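Side-chain contacts in protein GH61E (Thielavia terrestris, PDB 3EJA), which probably depolymerises cellulose-type polysaccharides by copper-dependent oxidative cleavage of their glycosidic bonds, as a lytic polysaccharide monooxygenase of family AA9: residues S33-I36 with Q40-P43; Y67-V72 with N189-V194; E137-H142 with G148-Y153. All coordinates share one frame; numbering follows the deposited sequence.

Interaction 1: residues S33-I36 with Q40-P43; sequences SPQI and QATP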
ATOM      1  N   SER A  33      -9.743  -2.940  11.129  1.00 11.89           N
ATOM      2  CA  SER A  33      -9.232  -4.292  11.307  1.00 11.56           C
ATOM      3  C   SER A  33      -7.698  -4.336  11.207  1.00 11.26           C
ATOM      4  O   SER A  33      -7.102  -3.559  10.462  1.00 10.71           O
ATOM      5  CB  SER A  33      -9.840  -5.221  10.244  0.50 11.56           C
ATOM      6  OG  SER A  33      -9.036  -6.371  10.041  0.50 11.00           O
ATOM      7  N   PRO A  34      -7.054  -5.250  11.964  1.00 11.16           N
ATOM      8  CA  PRO A  34      -5.619  -5.500  11.811  1.00 10.93           C
ATOM      9  C   PRO A  34      -5.201  -5.813  10.367  1.00 10.55           C
ATOM     10  O   PRO A  34      -4.086  -5.475   9.972  1.00 10.16           O
ATOM     11  CB  PRO A  34      -5.375  -6.718  12.711  1.00 10.91           C
ATOM     12  CG  PRO A  34      -6.418  -6.632  13.725  1.00 11.31           C
ATOM     13  CD  PRO A  34      -7.631  -6.084  13.035  1.00 11.37           C
ATOM     14  N   GLN A  35      -6.088  -6.439   9.593  1.00 10.42           N
ATOM     15  CA  GLN A  35      -5.820  -6.741   8.174  1.00 10.63           C
ATOM     16  C   GLN A  35      -5.552  -5.506   7.300  1.00  9.91           C
ATOM     17  O   GLN A  35      -4.942  -5.624   6.240  1.00  9.85           O
ATOM     18  CB  GLN A  35      -6.974  -7.552   7.565  1.00 10.45           C
ATOM     19  CG  GLN A  35      -6.941  -9.052   7.887  1.00 11.64           C
ATOM     20  CD  GLN A  35      -8.031  -9.835   7.153  1.00 12.57           C
ATOM     21  OE1 GLN A  35      -9.105  -9.304   6.855  1.00 15.05           O
ATOM     22  NE2 GLN A  35      -7.752 -11.098   6.853  1.00 13.98           N
ATOM     23  N   ILE A  36      -6.008  -4.330   7.733  1.00  9.57           N
ATOM     24  CA  ILE A  36      -5.818  -3.107   6.937  1.00  9.41           C
ATOM     25  C   ILE A  36      -4.328  -2.756   6.759  1.00  9.51           C
ATOM     26  O   ILE A  36      -3.955  -2.052   5.810  1.00  9.67           O
ATOM     27  CB  ILE A  36      -6.630  -1.894   7.497  1.00  9.33           C
ATOM     28  CG1 ILE A  36      -6.903  -0.839   6.407  1.00  9.15           C
ATOM     29  CG2 ILE A  36      -5.915  -1.256   8.694  1.00  8.99           C
ATOM     30  CD1 ILE A  36      -7.865  -1.295   5.278  1.00  9.12           C
ATOM     31  N   GLN A  40      -2.889  -9.487   7.033  1.00 11.17           N
ATOM     32  CA  GLN A  40      -2.598 -10.675   7.834  1.00 11.86           C
ATOM     33  C   GLN A  40      -3.256 -10.543   9.198  1.00 12.20           C
ATOM     34  O   GLN A  40      -2.837  -9.714  10.009  1.00 12.14           O
ATOM     35  CB  GLN A  40      -1.083 -10.877   8.012  1.00 11.63           C
ATOM     36  CG  GLN A  40      -0.340 -11.387   6.788  1.00 11.80           C
ATOM     37  CD  GLN A  40       1.089 -11.822   7.117  1.00 12.18           C
ATOM     38  OE1 GLN A  40       1.786 -11.187   7.921  1.00 12.76           O
ATOM     39  NE2 GLN A  40       1.531 -12.901   6.486  1.00  9.78           N
ATOM     40  N   ALA A  41      -4.273 -11.364   9.460  1.00 12.93           N
ATOM     41  CA  ALA A  41      -4.891 -11.405  10.792  1.00 13.59           C
ATOM     42  C   ALA A  41      -3.853 -11.773  11.859  1.00 14.24           C
ATOM     43  O   ALA A  41      -3.879 -11.245  12.980  1.00 14.19           O
ATOM     44  CB  ALA A  41      -6.062 -12.382  10.819  1.00 13.65           C
ATOM     45  N   THR A  42      -2.946 -12.684  11.506  1.00 14.51           N
ATOM     46  CA  THR A  42      -1.783 -12.981  12.341  1.00 15.39           C
ATOM     47  C   THR A  42      -0.512 -12.741  11.541  1.00 15.67           C
ATOM     48  O   THR A  42      -0.263 -13.422  10.538  1.00 15.46           O
ATOM     49  CB  THR A  42      -1.759 -14.437  12.858  1.00 15.55           C
ATOM     50  OG1 THR A  42      -2.945 -14.692  13.610  1.00 15.08           O
ATOM     51  CG2 THR A  42      -0.529 -14.668  13.750  1.00 15.67           C
ATOM     52  N   PRO A  43       0.316 -11.785  11.994  1.00 15.79           N
ATOM     53  CA  PRO A  43       1.543 -11.487  11.259  1.00 15.89           C
ATOM     54  C   PRO A  43       2.438 -12.716  11.091  1.00 16.27           C
ATOM     55  O   PRO A  43       2.618 -13.506  12.030  1.00 15.59           O
ATOM     56  CB  PRO A  43       2.239 -10.449  12.139  1.00 16.05           C
ATOM     57  CG  PRO A  43       1.141  -9.827  12.931  1.00 16.21           C
ATOM     58  CD  PRO A  43       0.170 -10.940  13.191  1.00 15.99           C
TER
HETATM   59  O   HOH W   1      -2.132  -6.988   8.707  1.00  7.63           O

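Interaction 2: residues Y67-V72 with N189-V194; sequences YHPGPV and NIYYPV. With MG (magnesium ion), chain F.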
ATOM      1  N   TYR A  67      -8.078  -4.045 -11.725  1.00 16.02           N
ATOM      2  CA  TYR A  67      -9.205  -3.778 -12.634  1.00 16.04           C
ATOM      3  C   TYR A  67     -10.418  -3.043 -12.047  1.00 15.40           C
ATOM      4  O   TYR A  67     -11.311  -2.655 -12.806  1.00 15.39           O
ATOM      5  CB  TYR A  67      -9.648  -5.049 -13.385  1.00 16.46           C
ATOM      6  CG  TYR A  67     -10.223  -6.161 -12.536  1.00 17.32           C
ATOM      7  CD1 TYR A  67     -11.583  -6.191 -12.201  1.00 17.66           C
ATOM      8  CD2 TYR A  67      -9.413  -7.216 -12.105  1.00 17.79           C
ATOM      9  CE1 TYR A  67     -12.108  -7.218 -11.436  1.00 18.32           C
ATOM     10  CE2 TYR A  67      -9.930  -8.250 -11.340  1.00 18.11           C
ATOM     11  CZ  TYR A  67     -11.273  -8.246 -11.010  1.00 18.32           C
ATOM     12  OH  TYR A  67     -11.786  -9.271 -10.263  1.00 18.63           O
ATOM     13  N   HIS A  68     -10.466  -2.865 -10.728  1.00 14.21           N
ATOM     14  CA  HIS A  68     -11.506  -2.018 -10.126  1.00 13.34           C
ATOM     15  C   HIS A  68     -11.019  -0.570 -10.123  1.00 12.71           C
ATOM     16  O   HIS A  68      -9.826  -0.317  -9.915  1.00 12.54           O
ATOM     17  CB  HIS A  68     -11.852  -2.443  -8.696  1.00 12.95           C
ATOM     18  CG  HIS A  68     -12.417  -3.824  -8.589  1.00 13.54           C
ATOM     19  ND1 HIS A  68     -13.552  -4.225  -9.266  1.00 13.35           N
ATOM     20  CD2 HIS A  68     -12.020  -4.887  -7.851  1.00 12.52           C
ATOM     21  CE1 HIS A  68     -13.821  -5.480  -8.956  1.00 13.64           C
ATOM     22  NE2 HIS A  68     -12.907  -5.905  -8.101  1.00 13.83           N
ATOM     23  N   PRO A  69     -11.938   0.389 -10.351  1.00 12.27           N
ATOM     24  CA  PRO A  69     -11.550   1.800 -10.327  1.00 11.75           C
ATOM     25  C   PRO A  69     -11.161   2.202  -8.906  1.00 11.26           C
ATOM     26  O   PRO A  69     -11.813   1.795  -7.948  1.00 11.50           O
ATOM     27  CB  PRO A  69     -12.833   2.524 -10.751  1.00 11.68           C
ATOM     28  CG  PRO A  69     -13.938   1.581 -10.397  1.00 12.10           C
ATOM     29  CD  PRO A  69     -13.378   0.218 -10.629  1.00 12.03           C
ATOM     30  N   GLY A  70     -10.095   2.975  -8.779  1.00 11.17           N
ATOM     31  CA  GLY A  70      -9.660   3.468  -7.470  1.00 11.08           C
ATOM     32  C   GLY A  70      -8.158   3.661  -7.417  1.00 10.78           C
ATOM     33  O   GLY A  70      -7.440   3.212  -8.327  1.00 11.11           O
ATOM     34  N   PRO A  71      -7.670   4.349  -6.364  1.00 10.76           N
ATOM     35  CA  PRO A  71      -6.258   4.705  -6.252  1.00 10.75           C
ATOM     36  C   PRO A  71      -5.345   3.555  -5.808  1.00 11.01           C
ATOM     37  O   PRO A  71      -5.773   2.657  -5.067  1.00 10.77           O
ATOM     38  CB  PRO A  71      -6.264   5.781  -5.160  1.00 10.95           C
ATOM     39  CG  PRO A  71      -7.402   5.381  -4.270  1.00 10.51           C
ATOM     40  CD  PRO A  71      -8.452   4.832  -5.203  1.00 10.62           C
ATOM     41  N   VAL A  72      -4.096   3.620  -6.263  1.00 11.21           N
ATOM     42  CA  VAL A  72      -2.997   2.799  -5.760  1.00 11.34           C
ATOM     43  C   VAL A  72      -2.124   3.697  -4.886  1.00 11.25           C
ATOM     44  O   VAL A  72      -1.776   4.827  -5.276  1.00 11.32           O
ATOM     45  CB  VAL A  72      -2.154   2.200  -6.929  1.00 11.40           C
ATOM     46  CG1 VAL A  72      -0.835   1.594  -6.422  1.00 11.49           C
ATOM     47  CG2 VAL A  72      -2.964   1.149  -7.683  1.00 11.38           C
ATOM     48  N   ASN A 189     -19.273   8.103  -4.074  1.00 10.66           N
ATOM     49  CA  ASN A 189     -19.910   7.659  -5.309  1.00 10.83           C
ATOM     50  C   ASN A 189     -19.125   8.190  -6.513  1.00 10.72           C
ATOM     51  O   ASN A 189     -19.157   9.388  -6.819  1.00 11.01           O
ATOM     52  CB  ASN A 189     -21.375   8.118  -5.352  1.00 10.82           C
ATOM     53  CG  ASN A 189     -22.165   7.436  -6.457  1.00 10.83           C
ATOM     54  OD1 ASN A 189     -21.652   7.203  -7.543  1.00 11.30           O
ATOM     55  ND2 ASN A 189     -23.418   7.111  -6.180  1.00 11.93           N
ATOM     56  N   ILE A 190     -18.409   7.294  -7.189  1.00 10.27           N
ATOM     57  CA  ILE A 190     -17.561   7.679  -8.323  1.00 10.44           C
ATOM     58  C   ILE A 190     -18.356   7.868  -9.626  1.00 10.60           C
ATOM     59  O   ILE A 190     -17.821   8.369 -10.612  1.00 10.61           O
ATOM     60  CB  ILE A 190     -16.389   6.672  -8.549  1.00 10.32           C
ATOM     61  CG1 ILE A 190     -16.925   5.268  -8.888  1.00 10.89           C
ATOM     62  CG2 ILE A 190     -15.464   6.650  -7.303  1.00 10.68           C
ATOM     63  CD1 ILE A 190     -15.874   4.277  -9.444  1.00 10.30           C
ATOM     64  N   TYR A 191     -19.629   7.471  -9.607  1.00 10.89           N
ATOM     65  CA  TYR A 191     -20.465   7.407 -10.815  1.00 11.54           C
ATOM     66  C   TYR A 191     -21.412   8.598 -10.976  1.00 12.08           C
ATOM     67  O   TYR A 191     -21.705   9.024 -12.099  1.00 12.29           O
ATOM     68  CB  TYR A 191     -21.300   6.113 -10.820  1.00 11.37           C
ATOM     69  CG  TYR A 191     -20.450   4.864 -10.799  1.00 11.58           C
ATOM     70  CD1 TYR A 191     -19.651   4.523 -11.897  1.00 10.87           C
ATOM     71  CD2 TYR A 191     -20.414   4.038  -9.664  1.00 10.82           C
ATOM     72  CE1 TYR A 191     -18.843   3.375 -11.874  1.00 11.88           C
ATOM     73  CE2 TYR A 191     -19.613   2.890  -9.631  1.00 10.75           C
ATOM     74  CZ  TYR A 191     -18.831   2.572 -10.741  1.00 12.34           C
ATOM     75  OH  TYR A 191     -18.040   1.451 -10.718  1.00 12.48           O
ATOM     76  N   TYR A 192     -21.931   9.091  -9.854  1.00 12.27           N
ATOM     77  CA  TYR A 192     -22.922  10.179  -9.881  1.00 13.05           C
ATOM     78  C   TYR A 192     -23.037  10.883  -8.533  1.00 13.04           C
ATOM     79  O   TYR A 192     -23.246  10.224  -7.515  1.00 12.92           O
ATOM     80  CB  TYR A 192     -24.317   9.646 -10.235  1.00 13.60           C
ATOM     81  CG  TYR A 192     -25.388  10.667  -9.919  1.00 15.15           C
ATOM     82  CD1 TYR A 192     -25.584  11.775 -10.748  1.00 15.73           C
ATOM     83  CD2 TYR A 192     -26.168  10.552  -8.773  1.00 16.76           C
ATOM     84  CE1 TYR A 192     -26.543  12.739 -10.444  1.00 16.39           C
ATOM     85  CE2 TYR A 192     -27.130  11.507  -8.462  1.00 17.48           C
ATOM     86  CZ  TYR A 192     -27.315  12.587  -9.302  1.00 15.43           C
ATOM     87  OH  TYR A 192     -28.275  13.519  -8.992  1.00 16.44           O
ATOM     88  N   PRO A 193     -22.904  12.218  -8.509  1.00 13.33           N
ATOM     89  CA  PRO A 193     -22.377  13.070  -9.573  1.00 13.36           C
ATOM     90  C   PRO A 193     -20.922  12.656  -9.754  1.00 13.66           C
ATOM     91  O   PRO A 193     -20.255  12.400  -8.744  1.00 13.38           O
ATOM     92  CB  PRO A 193     -22.437  14.470  -8.950  1.00 13.84           C
ATOM     93  CG  PRO A 193     -23.459  14.369  -7.847  1.00 13.38           C
ATOM     94  CD  PRO A 193     -23.304  12.985  -7.313  1.00 13.51           C
ATOM     95  N   VAL A 194     -20.438  12.550 -10.989  1.00 13.89           N
ATOM     96  CA  VAL A 194     -19.025  12.220 -11.206  1.00 14.40           C
ATOM     97  C   VAL A 194     -18.160  13.271 -10.493  1.00 14.47           C
ATOM     98  O   VAL A 194     -18.356  14.478 -10.693  1.00 14.84           O
ATOM     99  CB  VAL A 194     -18.681  12.128 -12.708  0.50 14.44           C
ATOM    100  CG1 VAL A 194     -17.207  11.749 -12.913  0.50 14.58           C
ATOM    101  CG2 VAL A 194     -19.578  11.114 -13.381  0.50 15.16           C
TER
HETATM  102 MG    MG F 701     -12.784  -7.763  -7.105  1.00 10.79          MG
HETATM  103  O   HOH W   2     -13.918  -8.697  -8.729  1.00 28.77           O

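Interaction 3: residues E137-H142 with G148-Y153; sequences EQIGLH and GGAQFY. With SO4 (sulfate ion), chain I.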
ATOM      1  N   GLU A 137      -1.193  -1.050  -1.653  1.00 10.12           N
ATOM      2  CA  GLU A 137      -2.618  -0.890  -1.497  1.00 10.48           C
ATOM      3  C   GLU A 137      -3.281  -0.467  -2.806  1.00 10.35           C
ATOM      4  O   GLU A 137      -2.764   0.402  -3.501  1.00 10.31           O
ATOM      5  CB  GLU A 137      -2.865   0.174  -0.427  1.00 10.98           C
ATOM      6  CG  GLU A 137      -4.274   0.696  -0.321  1.00 12.30           C
ATOM      7  CD  GLU A 137      -4.346   1.837   0.659  1.00 14.50           C
ATOM      8  OE1 GLU A 137      -4.646   1.571   1.828  1.00 16.76           O
ATOM      9  OE2 GLU A 137      -4.054   2.987   0.279  1.00 16.06           O
ATOM     10  N   GLN A 138      -4.416  -1.082  -3.129  1.00 10.12           N
ATOM     11  CA  GLN A 138      -5.343  -0.506  -4.109  1.00 10.21           C
ATOM     12  C   GLN A 138      -6.728  -0.510  -3.484  1.00 10.16           C
ATOM     13  O   GLN A 138      -7.107  -1.472  -2.821  1.00 10.18           O
ATOM     14  CB  GLN A 138      -5.335  -1.251  -5.448  1.00  9.72           C
ATOM     15  CG  GLN A 138      -5.906  -0.416  -6.624  1.00  9.85           C
ATOM     16  CD  GLN A 138      -7.373  -0.683  -6.919  1.00  8.54           C
ATOM     17  OE1 GLN A 138      -7.942  -1.692  -6.483  1.00  9.01           O
ATOM     18  NE2 GLN A 138      -7.992   0.213  -7.710  1.00  9.80           N
ATOM     19  N   ILE A 139      -7.451   0.593  -3.663  1.00 10.01           N
ATOM     20  CA  ILE A 139      -8.779   0.746  -3.077  1.00  9.66           C
ATOM     21  C   ILE A 139      -9.835   0.725  -4.178  1.00  9.79           C
ATOM     22  O   ILE A 139      -9.996   1.708  -4.905  1.00 10.27           O
ATOM     23  CB  ILE A 139      -8.891   2.060  -2.239  1.00  9.76           C
ATOM     24  CG1 ILE A 139      -7.657   2.239  -1.341  1.00  9.18           C
ATOM     25  CG2 ILE A 139     -10.195   2.070  -1.433  1.00  9.18           C
ATOM     26  CD1 ILE A 139      -7.582   3.588  -0.614  1.00  9.63           C
ATOM     27  N   GLY A 140     -10.540  -0.397  -4.298  1.00  9.71           N
ATOM     28  CA  GLY A 140     -11.642  -0.536  -5.259  1.00  9.86           C
ATOM     29  C   GLY A 140     -12.839   0.263  -4.789  1.00  9.74           C
ATOM     30  O   GLY A 140     -13.352   0.027  -3.681  1.00  9.91           O
ATOM     31  N   LEU A 141     -13.272   1.207  -5.622  1.00  9.46           N
ATOM     32  CA  LEU A 141     -14.355   2.145  -5.263  1.00  9.57           C
ATOM     33  C   LEU A 141     -15.694   1.923  -6.002  1.00  9.97           C
ATOM     34  O   LEU A 141     -16.620   2.750  -5.908  1.00  9.69           O
ATOM     35  CB  LEU A 141     -13.869   3.589  -5.458  1.00  9.64           C
ATOM     36  CG  LEU A 141     -12.656   4.056  -4.646  1.00  9.60           C
ATOM     37  CD1 LEU A 141     -12.263   5.480  -5.049  1.00  9.48           C
ATOM     38  CD2 LEU A 141     -12.947   3.983  -3.139  1.00  9.68           C
ATOM     39  N   HIS A 142     -15.795   0.801  -6.719  1.00 10.14           N
ATOM     40  CA  HIS A 142     -16.963   0.496  -7.565  1.00 10.51           C
ATOM     41  C   HIS A 142     -18.276   0.276  -6.797  1.00 10.39           C
ATOM     42  O   HIS A 142     -19.362   0.433  -7.360  1.00 10.50           O
ATOM     43  CB  HIS A 142     -16.667  -0.712  -8.473  1.00 10.38           C
ATOM     44  CG  HIS A 142     -16.202  -1.923  -7.728  1.00 11.24           C
ATOM     45  ND1 HIS A 142     -14.989  -1.975  -7.077  1.00 11.75           N
ATOM     46  CD2 HIS A 142     -16.788  -3.128  -7.530  1.00 12.11           C
ATOM     47  CE1 HIS A 142     -14.853  -3.154  -6.500  1.00 12.18           C
ATOM     48  NE2 HIS A 142     -15.928  -3.875  -6.763  1.00 11.29           N
ATOM     49  N   GLY A 148     -18.399   1.095   4.524  1.00 12.48           N
ATOM     50  CA  GLY A 148     -17.786  -0.231   4.485  1.00 12.17           C
ATOM     51  C   GLY A 148     -17.754  -0.852   3.095  1.00 11.81           C
ATOM     52  O   GLY A 148     -17.345  -2.010   2.940  1.00 11.79           O
ATOM     53  N   GLY A 149     -18.152  -0.077   2.083  1.00 11.20           N
ATOM     54  CA  GLY A 149     -18.217  -0.556   0.700  1.00 11.01           C
ATOM     55  C   GLY A 149     -16.893  -0.604  -0.060  1.00 10.78           C
ATOM     56  O   GLY A 149     -16.732  -1.418  -0.970  1.00 11.00           O
ATOM     57  N   ALA A 150     -15.938   0.257   0.308  1.00 10.46           N
ATOM     58  CA  ALA A 150     -14.612   0.259  -0.323  1.00 10.57           C
ATOM     59  C   ALA A 150     -13.905  -1.099  -0.151  1.00 10.67           C
ATOM     60  O   ALA A 150     -14.028  -1.736   0.895  1.00 10.76           O
ATOM     61  CB  ALA A 150     -13.747   1.383   0.240  1.00 10.21           C
ATOM     62  N   GLN A 151     -13.175  -1.530  -1.180  1.00 10.45           N
ATOM     63  CA  GLN A 151     -12.472  -2.826  -1.134  1.00 11.04           C
ATOM     64  C   GLN A 151     -10.959  -2.620  -1.186  1.00 10.58           C
ATOM     65  O   GLN A 151     -10.428  -2.141  -2.189  1.00 10.63           O
ATOM     66  CB  GLN A 151     -12.944  -3.741  -2.276  1.00 11.18           C
ATOM     67  CG  GLN A 151     -14.417  -4.111  -2.186  1.00 11.49           C
ATOM     68  CD  GLN A 151     -14.916  -4.927  -3.371  1.00 11.92           C
ATOM     69  OE1 GLN A 151     -14.158  -5.258  -4.292  1.00 12.52           O
ATOM     70  NE2 GLN A 151     -16.203  -5.260  -3.350  1.00 11.98           N
ATOM     71  N   PHE A 152     -10.277  -2.966  -0.094  1.00 10.07           N
ATOM     72  CA  PHE A 152      -8.821  -2.801  -0.009  1.00 10.10           C
ATOM     73  C   PHE A 152      -8.070  -4.068  -0.403  1.00  9.99           C
ATOM     74  O   PHE A 152      -8.272  -5.128   0.190  1.00 10.11           O
ATOM     75  CB  PHE A 152      -8.407  -2.353   1.409  1.00  9.95           C
ATOM     76  CG  PHE A 152      -8.933  -0.990   1.786  1.00 10.08           C
ATOM     77  CD1 PHE A 152     -10.252  -0.831   2.217  1.00  9.89           C
ATOM     78  CD2 PHE A 152      -8.108   0.133   1.713  1.00 10.11           C
ATOM     79  CE1 PHE A 152     -10.751   0.428   2.554  1.00 10.03           C
ATOM     80  CE2 PHE A 152      -8.593   1.401   2.048  1.00 10.11           C
ATOM     81  CZ  PHE A 152      -9.922   1.553   2.470  1.00 10.18           C
ATOM     82  N   TYR A 153      -7.206  -3.931  -1.407  1.00  9.93           N
ATOM     83  CA  TYR A 153      -6.337  -5.014  -1.864  1.00 10.20           C
ATOM     84  C   TYR A 153      -4.923  -4.650  -1.447  1.00  9.91           C
ATOM     85  O   TYR A 153      -4.384  -3.643  -1.903  1.00  9.98           O
ATOM     86  CB  TYR A 153      -6.474  -5.209  -3.387  1.00 10.28           C
ATOM     87  CG  TYR A 153      -7.889  -5.563  -3.781  1.00 10.48           C
ATOM     88  CD1 TYR A 153      -8.320  -6.891  -3.757  1.00 10.66           C
ATOM     89  CD2 TYR A 153      -8.814  -4.569  -4.134  1.00 10.50           C
ATOM     90  CE1 TYR A 153      -9.621  -7.227  -4.082  1.00 11.01           C
ATOM     91  CE2 TYR A 153     -10.130  -4.900  -4.466  1.00 10.86           C
ATOM     92  CZ  TYR A 153     -10.519  -6.230  -4.437  1.00 10.84           C
ATOM     93  OH  TYR A 153     -11.806  -6.586  -4.766  1.00 11.74           O
TER
HETATM   94  S   SO4 I4851     -17.906  -7.003  -6.088  0.50 31.02           S
HETATM   95  O1  SO4 I4851     -18.101  -6.322  -4.812  0.50 30.46           O
HETATM   96  O2  SO4 I4851     -19.057  -6.737  -6.945  0.50 30.34           O
HETATM   97  O3  SO4 I4851     -16.674  -6.536  -6.715  0.50 30.40           O
HETATM   98  O4  SO4 I4851     -17.803  -8.443  -5.859  0.50 30.98           O
HETATM   99  O   HOH W   3     -15.997  -0.561  -3.682  1.00  7.87           O

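Interaction 1: residues S33-I36 with Q40-P43
The short, weakly bonded helix 35-38 brings Q35 of its first turn back against Q40 and A41, which follow shortly after the helix ends. The alpha carbons CA of Q35 and CA of Q40 are 5.1 Å apart, yet no direct hydrogen bond links the two segments. What touches is the aliphatic part of Q35: its CG lies 3.9 Å from the backbone N of A41, alongside the peptide that joins A41 to Q40. With chi1 at -80°, CG sits beside the backbone N of Q35 itself, and the extended chain beyond it carries the amide past the methyl group of A41, where NE2 and CB are 4.5 Å apart. D20 then ties the two sides together, since its OD2 accepts hydrogen bonds from both Q35 NE2 and A41 N. In one of two conformers, and so less certainly, S33 OG at the helix entry accepts from Q35 N at 3.0 Å, a capping bond of ST-turn type; I36 N reaches S33 O. Between the segments a water donates to P34 O at 2.8 Å and accepts from Q40 N at 3.1 Å, bridging two backbone groups that do not meet directly. CB of Q40 points away from segment 33-36 and its amide is bonded elsewhere, NE2 to K18 O and OE1 to S44 N, while I36 turns inward onto F152 and I154 of strand 151-162.

Interaction 2: residues Y67-V72 with N189-V194
N189 OD1 is gripped by two backbone donors, and the turn it closes presents I190 and Y191 to P69. Y191 N lies 2.9 Å from N189 OD1, in the carbonyl plane with a C=O...N angle of 155°; Y192 N lies 3.0 Å from the same oxygen but stands 58° out of that plane. The first bond defines an Asx turn, and the pair together an Asx motif. Across the contact, P69 and I190 meet at about a right angle, CG of the proline ring against the terminal methyl CD1 of the isoleucine at 3.5 Å, tighter than usual for two carbons. I190 reaches it because CG1 lies between the backbone N and carbonyl carbon (chi1 62°) and the chain then runs out straight. The same CG1 sits over the centre of the Y191 ring, 3.6 Å above its plane, while Y191 OH comes within 4.1 Å of P69 CG. Next to P69, H68 binds the magnesium ion through NE2 at 2.1 Å, in a site to which H1 and Y153 also belong and which probably holds copper in the working enzyme. Water 2, a further ligand, is hydrogen-bonded to Y67 OH. No hydrogen bond crosses between the segments: mainly carbon meets carbon, the Y191 hydroxyl at the margin, so P69, one residue after the metal ligand H68, is held against I190 by shape and not polar bonds.

Interaction 3: residues E137-H142 with G148-Y153
H142 and Q151 meet beside the metal site and both donate to a sulfate ion, probably taken up from the crystallisation liquor. H142 NE2 donates to sulfate O3 at 2.8 Å, and Q151 NE2 to sulfate O1 at 2.6 Å. The imidazole and the amide stand nearly perpendicular, 89° between planes, with Q151 OE1 at the edge of the ring, 3.1 Å from H142 CE1. That oxygen is in turn the acceptor for Y153 OH at 2.7 Å, the hydroxyl tilted 31° from the carbonyl plane. Extended beyond CG, the Q151 chain thus turns one end of its amide to the tyrosine and the other to the anion. A leucine in its place would probably leave Y153 OH without this acceptor and the sulfate with one donor fewer. Both H142 and Q151 probably help bind O2 when copper occupies the site. H142 also stacks on H68, a metal ligand like Y153.

Behind these groups lies an antiparallel beta hairpin, strands 130-140 and 151-162 of the beta sandwich. G140 pairs with Q151 and Q138 with Y153 as hydrogen-bonded pairs; Y153 N to Q138 O is the straightest bond, 2.8 Å with 176° at the hydrogen. A CB on G140 would probably be crowded by H142 CE1 and would lie against Y153 CE2. On the other face, in the non-hydrogen-bonded pair I139 and F152, I139 CG2 lies over the phenylalanine ring, 4.1 Å from its centroid, a CH-pi contact. E137 OE1 reaches the edge of that ring while forming a salt bridge with R135, and Q138 OE1, alongside the Y153 ring, is bonded to Y2 OH.

Overall arrangement
Interaction 3 is a buried, backbone-bonded hairpin. Interaction 1 joins the start of a short helix to the loop after it, and interaction 2 joins two loops; both are only partly buried, without a direct hydrogen bond between segments. A water and an outside carboxylate bridge interaction 1; interaction 2 relies on apolar carbon contact. The 67-72 loop leads into the strand beside the hairpin: P69 O and P71 O lie 2.8 and 3.0 Å from L141 N and I139 N. Interactions 2 and 3 share the metal site because H68 lies in one and Y153 in the other. Interaction 1, its centre about 16 Å from that of interaction 3, meets it where I36 CD1 packs 3.7 Å from F152 CG.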